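Local atomic coordinates of Tas1 (Pseudomonas aeruginosa, PDB entry 6OX6), a protein that is a type VI secretion toxin that pyrophosphorylates adenosine nucleotides to (p)ppApp, depleting ADP and ATP in competitor cells. Residues M290-I293 / N294-K298; V335-G338 / N339-P342. All coordinates share one frame; numbering follows the deposited sequence.

Both contacts are local and partly buried, and their centres lie 26 Å apart, with nearest atoms about 14 Å from each other. Contact 1 is the last part of helix 286-296, away from the five-stranded sheet; contact 2 is the turn that leaves strand 332-336, an outermost strand of that sheet within the chain. They hold no element in common. Regular main-chain bonds dominate the first, with side chains crossing one another at a slant over a helical turn. In the second, two weak bonds centred on D337 and a water shape a short loop. Each also faces the immunity protein Pa14_01140, which reaches D296 through R53 and D341 through R60.

Contact 1. Residues M290-I293 / N294-K298; sequences MQKI and NNDYK
K292 and D296 side chains meet one turn apart, and the Y297 side chain packs on the main chain of I293, in a local contact at the C-terminal end of helix 286-296. N294 N donates to M290 O at 2.9 Å and 160°, and N295 to Q291 and D296 to K292 repeat the i to i+4 pattern. The series fades at Y297 N, whose bond to I293 O is weak, at 3.1 Å. There the helical path breaks up, and K298 adopts a left-handed backbone conformation.

K292 starts anti to its main-chain nitrogen (chi1 -178°) and continues extended, which lays its methylenes across the D296 carboxylate. CG and CE of K292 each come 3.5 Å from D296 OD2, whereas NZ stays 4.8 Å from that oxygen. The Y297 ring sets its edge, near the ring plane, against I293 CA, and D296 CB lies 3.7 Å above one ring face, toward the rim. K292 NZ forms a salt bridge with D306 and D296 OD2 one with R53 of the neighbouring Pa14_01140 chain, where Y297 OH bonds to both E21 and R53.

On another side of the helix N294 ND2 comes 3.2 Å from M290 O, but at an angle too poor for a bond; it donates to Q244 O instead. The planes of the N294 and Q291 amides are turned 85° apart.

Lysine and aspartate thus meet as hydrocarbon against carboxylate and spend their charges on separate partners. With R53 of the Pa14_01140 chain bound and K292 nearby, D296 probably stays ionised, and this helix end offers the immunity protein a carboxylate and a tyrosine hydroxyl side by side.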
HETATM    1  N   MSE A 290       6.693   6.302 -14.328  1.00 43.54           N
HETATM    2  CA  MSE A 290       6.756   7.745 -14.453  1.00 47.92           C
HETATM    3  C   MSE A 290       5.509   8.458 -13.999  1.00 46.57           C
HETATM    4  O   MSE A 290       5.606   9.487 -13.325  1.00 46.02           O
HETATM    5  CB  MSE A 290       7.084   8.174 -15.901  1.00 45.95           C
HETATM    6  CG  MSE A 290       8.522   7.897 -16.305  1.00 48.61           C
HETATM    7 SE   MSE A 290       8.800   7.869 -18.214  0.45 52.42          SE
HETATM    8  CE  MSE A 290       7.986   9.569 -18.655  1.00 50.60           C
ATOM      9  N   GLN A 291       4.350   7.900 -14.329  1.00 42.57           N
ATOM     10  CA  GLN A 291       3.077   8.482 -13.927  1.00 45.06           C
ATOM     11  C   GLN A 291       2.945   8.451 -12.407  1.00 40.94           C
ATOM     12  O   GLN A 291       2.455   9.403 -11.800  1.00 39.14           O
ATOM     13  CB  GLN A 291       1.913   7.730 -14.574  1.00 53.41           C
ATOM     14  CG  GLN A 291       1.589   8.186 -15.987  1.00 69.90           C
ATOM     15  CD  GLN A 291       1.369   9.683 -16.080  1.00 80.62           C
ATOM     16  OE1 GLN A 291       2.110  10.469 -15.488  1.00 83.98           O
ATOM     17  NE2 GLN A 291       0.347  10.086 -16.825  1.00 83.02           N
ATOM     18  N   LYS A 292       3.384   7.353 -11.797  1.00 39.23           N
ATOM     19  CA  LYS A 292       3.316   7.215 -10.338  1.00 37.97           C
ATOM     20  C   LYS A 292       4.300   8.155  -9.642  1.00 37.22           C
ATOM     21  O   LYS A 292       3.968   8.773  -8.618  1.00 38.99           O
ATOM     22  CB  LYS A 292       3.576   5.763  -9.945  1.00 39.51           C
ATOM     23  CG  LYS A 292       3.473   5.489  -8.462  1.00 40.59           C
ATOM     24  CD  LYS A 292       3.465   3.996  -8.200  1.00 46.43           C
ATOM     25  CE  LYS A 292       3.052   3.675  -6.769  1.00 49.50           C
ATOM     26  NZ  LYS A 292       2.935   2.203  -6.583  1.00 52.19           N
ATOM     27  N   ILE A 293       5.512   8.291 -10.183  1.00 38.12           N
ATOM     28  CA  ILE A 293       6.461   9.264  -9.634  1.00 38.58           C
ATOM     29  C   ILE A 293       5.894  10.672  -9.710  1.00 38.14           C
ATOM     30  O   ILE A 293       6.004  11.452  -8.754  1.00 37.56           O
ATOM     31  CB  ILE A 293       7.803   9.185 -10.378  1.00 39.44           C
ATOM     32  CG1 ILE A 293       8.541   7.918  -9.949  1.00 43.87           C
ATOM     33  CG2 ILE A 293       8.624  10.485 -10.133  1.00 39.89           C
ATOM     34  CD1 ILE A 293       9.631   7.467 -10.963  1.00 41.06           C
ATOM     35  N   ASN A 294       5.319  11.034 -10.864  1.00 39.10           N
ATOM     36  CA  ASN A 294       4.794  12.384 -11.036  1.00 39.43           C
ATOM     37  C   ASN A 294       3.565  12.647 -10.165  1.00 49.26           C
ATOM     38  O   ASN A 294       3.408  13.759  -9.643  1.00 45.63           O
ATOM     39  CB  ASN A 294       4.456  12.637 -12.508  1.00 40.95           C
ATOM     40  CG  ASN A 294       5.702  12.691 -13.398  1.00 42.42           C
ATOM     41  OD1 ASN A 294       6.795  13.003 -12.937  1.00 45.41           O
ATOM     42  ND2 ASN A 294       5.523  12.390 -14.687  1.00 43.88           N
ATOM     43  N   ASN A 295       2.669  11.658 -10.013  1.00 37.75           N
ATOM     44  CA  ASN A 295       1.415  11.867  -9.292  1.00 41.47           C
ATOM     45  C   ASN A 295       1.546  11.652  -7.788  1.00 41.98           C
ATOM     46  O   ASN A 295       1.156  12.520  -7.002  1.00 40.81           O
ATOM     47  CB  ASN A 295       0.324  10.940  -9.821  1.00 43.19           C
ATOM     48  CG  ASN A 295      -0.161  11.352 -11.184  1.00 51.97           C
ATOM     49  OD1 ASN A 295      -0.306  12.546 -11.475  1.00 54.07           O
ATOM     50  ND2 ASN A 295      -0.382  10.371 -12.046  1.00 53.39           N
ATOM     51  N   ASP A 296       2.031  10.481  -7.373  1.00 35.24           N
ATOM     52  CA  ASP A 296       2.185  10.239  -5.945  1.00 34.27           C
ATOM     53  C   ASP A 296       3.315  11.054  -5.345  1.00 35.83           C
ATOM     54  O   ASP A 296       3.192  11.553  -4.215  1.00 34.81           O
ATOM     55  CB  ASP A 296       2.429   8.757  -5.670  1.00 34.21           C
ATOM     56  CG  ASP A 296       1.193   7.904  -5.931  1.00 40.66           C
ATOM     57  OD1 ASP A 296       0.065   8.465  -6.081  1.00 34.01           O
ATOM     58  OD2 ASP A 296       1.356   6.660  -5.951  1.00 40.32           O
ATOM     59  N   TYR A 297       4.429  11.176  -6.067  1.00 33.63           N
ATOM     60  CA  TYR A 297       5.655  11.665  -5.468  1.00 30.91           C
ATOM     61  C   TYR A 297       6.101  12.998  -6.034  1.00 31.80           C
ATOM     62  O   TYR A 297       7.249  13.400  -5.796  1.00 32.49           O
ATOM     63  CB  TYR A 297       6.746  10.614  -5.619  1.00 35.04           C
ATOM     64  CG  TYR A 297       6.374   9.340  -4.929  1.00 32.82           C
ATOM     65  CD1 TYR A 297       6.244   9.291  -3.534  1.00 29.79           C
ATOM     66  CD2 TYR A 297       6.129   8.191  -5.656  1.00 30.68           C
ATOM     67  CE1 TYR A 297       5.886   8.104  -2.883  1.00 29.11           C
ATOM     68  CE2 TYR A 297       5.764   7.005  -5.026  1.00 31.59           C
ATOM     69  CZ  TYR A 297       5.642   6.961  -3.642  1.00 30.14           C
ATOM     70  OH  TYR A 297       5.285   5.757  -3.031  1.00 29.36           O
ATOM     71  N   LYS A 298       5.224  13.688  -6.765  1.00 32.67           N
ATOM     72  CA  LYS A 298       5.466  15.044  -7.277  1.00 33.84           C
ATOM     73  C   LYS A 298       6.774  15.148  -8.057  1.00 35.59           C
ATOM     74  O   LYS A 298       7.477  16.155  -7.982  1.00 39.42           O
ATOM     75  CB  LYS A 298       5.429  16.083  -6.151  1.00 32.39           C
ATOM     76  CG  LYS A 298       4.074  16.169  -5.445  1.00 33.70           C
ATOM     77  CD  LYS A 298       2.886  16.320  -6.411  1.00 34.50           C
ATOM     78  CE  LYS A 298       1.670  16.914  -5.676  1.00 30.53           C
ATOM     79  NZ  LYS A 298       0.476  17.028  -6.613  1.00 30.66           N
TER
HETATM   80  O   HOH W   1       2.205  12.872 -15.620  1.00 47.38           O

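Contact 2. Residues V335-G338 / N339-P342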
ATOM      1  N   VAL A 335       2.331  -3.466   9.280  1.00 29.09           N
ATOM      2  CA  VAL A 335       1.469  -4.586   9.629  1.00 29.93           C
ATOM      3  C   VAL A 335       0.046  -4.048   9.693  1.00 37.85           C
ATOM      4  O   VAL A 335      -0.276  -3.191  10.527  1.00 37.55           O
ATOM      5  CB  VAL A 335       1.878  -5.248  10.944  1.00 34.44           C
ATOM      6  CG1 VAL A 335       0.846  -6.272  11.304  1.00 35.45           C
ATOM      7  CG2 VAL A 335       3.271  -5.895  10.817  1.00 30.47           C
ATOM      8  N   ILE A 336      -0.803  -4.526   8.792  1.00 34.75           N
ATOM      9  CA  ILE A 336      -2.172  -4.044   8.677  1.00 37.82           C
ATOM     10  C   ILE A 336      -3.080  -5.024   9.396  1.00 39.18           C
ATOM     11  O   ILE A 336      -3.126  -6.210   9.050  1.00 30.88           O
ATOM     12  CB  ILE A 336      -2.575  -3.902   7.203  1.00 41.98           C
ATOM     13  CG1 ILE A 336      -1.685  -2.859   6.535  1.00 48.12           C
ATOM     14  CG2 ILE A 336      -4.036  -3.559   7.077  1.00 43.13           C
ATOM     15  CD1 ILE A 336      -1.393  -3.166   5.071  1.00 50.91           C
ATOM     16  N   ASP A 337      -3.823  -4.556  10.381  1.00 38.57           N
ATOM     17  CA  ASP A 337      -4.884  -5.416  10.880  1.00 44.56           C
ATOM     18  C   ASP A 337      -6.235  -4.841  10.479  1.00 45.75           C
ATOM     19  O   ASP A 337      -6.391  -3.631  10.225  1.00 45.74           O
ATOM     20  CB  ASP A 337      -4.813  -5.619  12.396  1.00 57.95           C
ATOM     21  CG  ASP A 337      -5.253  -4.396  13.173  1.00 63.37           C
ATOM     22  OD1 ASP A 337      -4.664  -3.307  13.012  1.00 66.33           O
ATOM     23  OD2 ASP A 337      -6.212  -4.532  13.934  1.00 67.64           O
ATOM     24  N   GLY A 338      -7.213  -5.740  10.414  1.00 41.05           N
ATOM     25  CA  GLY A 338      -8.535  -5.367   9.962  1.00 39.47           C
ATOM     26  C   GLY A 338      -9.277  -4.420  10.877  1.00 36.21           C
ATOM     27  O   GLY A 338     -10.319  -3.906  10.461  1.00 32.51           O
ATOM     28  N   ASN A 339      -8.777  -4.160  12.088  1.00 28.05           N
ATOM     29  CA  ASN A 339      -9.511  -3.320  13.033  1.00 39.79           C
ATOM     30  C   ASN A 339      -9.181  -1.839  12.912  1.00 37.87           C
ATOM     31  O   ASN A 339      -9.902  -1.019  13.489  1.00 35.84           O
ATOM     32  CB  ASN A 339      -9.259  -3.774  14.473  1.00 44.50           C
ATOM     33  CG  ASN A 339      -9.700  -5.223  14.715  1.00 49.75           C
ATOM     34  OD1 ASN A 339     -10.773  -5.659  14.251  1.00 49.49           O
ATOM     35  ND2 ASN A 339      -8.838  -5.994  15.400  1.00 49.64           N
ATOM     36  N   ALA A 340      -8.138  -1.476  12.166  1.00 34.19           N
ATOM     37  CA  ALA A 340      -7.767  -0.077  11.958  1.00 37.16           C
ATOM     38  C   ALA A 340      -8.043   0.407  10.541  1.00 33.55           C
ATOM     39  O   ALA A 340      -8.633   1.477  10.345  1.00 36.21           O
ATOM     40  CB  ALA A 340      -6.278   0.116  12.296  1.00 40.57           C
ATOM     41  N   ASP A 341      -7.627  -0.355   9.542  1.00 28.92           N
ATOM     42  CA  ASP A 341      -7.931  -0.048   8.151  1.00 26.76           C
ATOM     43  C   ASP A 341      -9.444   0.162   7.963  1.00 25.84           C
ATOM     44  O   ASP A 341     -10.230  -0.740   8.294  1.00 20.97           O
ATOM     45  CB  ASP A 341      -7.426  -1.203   7.295  1.00 28.15           C
ATOM     46  CG  ASP A 341      -7.799  -1.069   5.826  1.00 25.38           C
ATOM     47  OD1 ASP A 341      -8.102   0.048   5.347  1.00 22.42           O
ATOM     48  OD2 ASP A 341      -7.758  -2.101   5.134  1.00 23.80           O
ATOM     49  N   PRO A 342      -9.886   1.310   7.422  1.00 28.79           N
ATOM     50  CA  PRO A 342     -11.332   1.504   7.207  1.00 27.14           C
ATOM     51  C   PRO A 342     -11.950   0.425   6.346  1.00 22.05           C
ATOM     52  O   PRO A 342     -13.154   0.153   6.463  1.00 20.41           O
ATOM     53  CB  PRO A 342     -11.410   2.868   6.501  1.00 30.69           C
ATOM     54  CG  PRO A 342     -10.091   3.523   6.751  1.00 31.94           C
ATOM     55  CD  PRO A 342      -9.098   2.415   6.829  1.00 30.18           C
TER
HETATM   56  O   HOH W   2     -11.405  -1.624  10.575  1.00 27.48           O
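D337 places its carboxylate between its own main-chain nitrogen and carbonyl carbon (chi1 74°), which swings OD2 forward over the following turn to meet N339. N339 N donates a weak hydrogen bond to D337 OD2 at 3.2 Å. The same oxygen lies 3.2 Å from N339 CB, tucked against the base of the asparagine side chain. The two side chains cross at about a right angle, with carboxylate and amide planes 74° apart. Carboxylate oxygen OD1 is turned instead toward the methyl of A340.

The main chain bends in the same place. A340 N points back at D337 O in a long, weak but nearly straight bond (3.4 Å, 167°), and the backbone angles of G338 and N339 are those of a type I beta turn. D337 therefore begins both an Asx turn, through its side chain, and a beta turn, through its carbonyl, where strand 332-336 gives way to the loop leading to strand 347-353; an acetate ion, probably from the crystallisation liquor, lies about 4 Å from the D337 side chain. Backbone bonding of I336 with G347 ties the end of the strand to that antiparallel neighbour.

On the buried side, I336 CG2 touches D341 CB at 4.1 Å, and F61 of the Pa14_01140 chain packs on both residues. D341 OD1 accepts from L343 N, while OD2 takes Y345 N and a salt bridge from R60 of the Pa14_01140 chain. One water donates to D341 O at 2.7 Å; its approach to G338 O, 2.5 Å, is shorter than usual, and that length is doubtful.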